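Local coordinates for protein glucokinase (Streptomyces griseus, PDB 3VGL) that probably phosphorylates D-glucose with ATP to give glucose 6-phosphate, as a zinc-containing kinase of the ROK family, at residues F233-L236 against A237-A240. Sequence-based numbering, arbitrary orientation.
Sequences FREL and ARWA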
loop_
_atom_site.group_PDB
_atom_site.type_symbol
_atom_site.label_atom_id
_atom_site.label_comp_id
_atom_site.label_asym_id
_atom_site.label_seq_id
_atom_site.Cartn_x
_atom_site.Cartn_y
_atom_site.Cartn_z
ATOM N N PHE A 233 -7.828 2.970 19.904
ATOM C CA PHE A 233 -6.791 3.947 20.171
ATOM C C PHE A 233 -5.437 3.475 19.669
ATOM O O PHE A 233 -4.664 4.295 19.149
ATOM C CB PHE A 233 -6.745 4.331 21.659
ATOM C CG PHE A 233 -7.699 5.426 22.011
ATOM C CD1 PHE A 233 -8.871 5.134 22.693
ATOM C CD2 PHE A 233 -7.467 6.745 21.622
ATOM C CE1 PHE A 233 -9.784 6.140 23.020
ATOM C CE2 PHE A 233 -8.378 7.765 21.947
ATOM C CZ PHE A 233 -9.550 7.456 22.643
ATOM N N ARG A 234 -5.156 2.173 19.798
ATOM C CA ARG A 234 -3.907 1.588 19.252
ATOM C C ARG A 234 -3.808 1.798 17.742
ATOM O O ARG A 234 -2.746 2.181 17.230
ATOM C CB ARG A 234 -3.768 0.094 19.611
ATOM C CG ARG A 234 -2.504 -0.545 19.034
ATOM C CD ARG A 234 -2.284 -1.974 19.518
ATOM N NE ARG A 234 -0.856 -2.213 19.765
ATOM C CZ ARG A 234 -0.235 -1.995 20.928
ATOM N NH1 ARG A 234 1.065 -2.233 21.041
ATOM N NH2 ARG A 234 -0.904 -1.539 21.982
ATOM N N GLU A 235 -4.920 1.564 17.040
ATOM C CA GLU A 235 -4.925 1.720 15.583
ATOM C C GLU A 235 -4.776 3.195 15.205
ATOM O O GLU A 235 -4.021 3.526 14.280
ATOM C CB GLU A 235 -6.201 1.097 14.961
ATOM C CG GLU A 235 -6.279 1.156 13.437
ATOM C CD GLU A 235 -5.331 0.226 12.721
ATOM O OE1 GLU A 235 -4.750 -0.671 13.365
ATOM O OE2 GLU A 235 -5.156 0.397 11.492
ATOM N N LEU A 236 -5.483 4.076 15.918
ATOM C CA LEU A 236 -5.327 5.530 15.680
ATOM C C LEU A 236 -3.869 5.949 15.857
ATOM O O LEU A 236 -3.311 6.666 15.029
ATOM C CB LEU A 236 -6.229 6.348 16.612
ATOM C CG LEU A 236 -5.974 7.853 16.664
ATOM C CD1 LEU A 236 -6.283 8.519 15.317
ATOM C CD2 LEU A 236 -6.822 8.475 17.782
ATOM N N ALA A 237 -3.247 5.448 16.924
ATOM C CA ALA A 237 -1.850 5.767 17.236
ATOM C C ALA A 237 -0.854 5.223 16.226
ATOM O O ALA A 237 0.144 5.872 15.961
ATOM C CB ALA A 237 -1.504 5.272 18.644
ATOM N N ARG A 238 -1.131 4.059 15.644
ATOM C CA ARG A 238 -0.313 3.493 14.571
ATOM C C ARG A 238 -0.139 4.518 13.464
ATOM O O ARG A 238 0.979 4.821 13.020
ATOM C CB ARG A 238 -0.999 2.215 14.034
ATOM C CG ARG A 238 -0.470 1.658 12.693
ATOM C CD ARG A 238 -1.467 0.591 12.149
ATOM N NE ARG A 238 -1.108 0.078 10.827
ATOM C CZ ARG A 238 -1.895 -0.668 10.047
ATOM N NH1 ARG A 238 -3.119 -1.022 10.434
ATOM N NH2 ARG A 238 -1.450 -1.073 8.862
ATOM N N TRP A 239 -1.261 5.074 13.034
ATOM C CA TRP A 239 -1.217 6.014 11.919
ATOM C C TRP A 239 -0.792 7.408 12.360
ATOM O O TRP A 239 -0.076 8.113 11.603
ATOM C CB TRP A 239 -2.577 6.070 11.241
ATOM C CG TRP A 239 -2.928 4.781 10.598
ATOM C CD1 TRP A 239 -3.795 3.827 11.082
ATOM C CD2 TRP A 239 -2.461 4.301 9.338
ATOM N NE1 TRP A 239 -3.864 2.770 10.195
ATOM C CE2 TRP A 239 -3.053 3.036 9.124
ATOM C CE3 TRP A 239 -1.582 4.812 8.380
ATOM C CZ2 TRP A 239 -2.807 2.278 7.953
ATOM C CZ3 TRP A 239 -1.323 4.043 7.209
ATOM C CH2 TRP A 239 -1.947 2.800 7.026
ATOM N N ALA A 240 -1.245 7.850 13.542
ATOM C CA ALA A 240 -0.870 9.191 13.976
ATOM C C ALA A 240 0.644 9.251 14.250
ATOM O O ALA A 240 1.324 10.190 13.826
ATOM C CB ALA A 240 -1.669 9.602 15.238
#
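Phe233 O accepts the backbone N-H of Ala237 at 2.9 Å, while the Phe233 side chain sets off away from 237-240 and its ring packs among helices 181-194, 215-223 and 267-280, near the bound ATP analogue. Arg234 O takes Arg238 N in the next i to i+4 bond. Glu235 carries the side-chain contact: CG stands anti to the backbone N (chi1 -178°) and the bend at chi2 swings the carboxylate along the helix. There OE2 meets Arg238 NH1 at 2.7 Å in a salt bridge, its hydrogen bond bent and weak, the carboxylate and guanidinium planes nearly perpendicular. The same OE2 receives Trp239 NE1 at 3.0 Å; the oxygen lies near the indole plane, but the N-H reaches it from above the carboxylate. These i+3 and i+4 pairings run along helix 227-251 of this ROK-family kinase, which has the actin-like ATPase fold; extended Arg238 salt-bridges through NH2 to Asp163 of a neighbouring subunit. With Glu235 cut back to an alanine, the indole N-H would probably lose this acceptor and the guanidinium its intrahelical carboxylate. The indole rim, at CZ2, lies 3.7 Å above the Arg238 guanidinium plane. Leu236 O accepts a hydrogen bond from Ala240 N at 2.8 Å, and the Leu236 side chain packs on Leu184 and Val269.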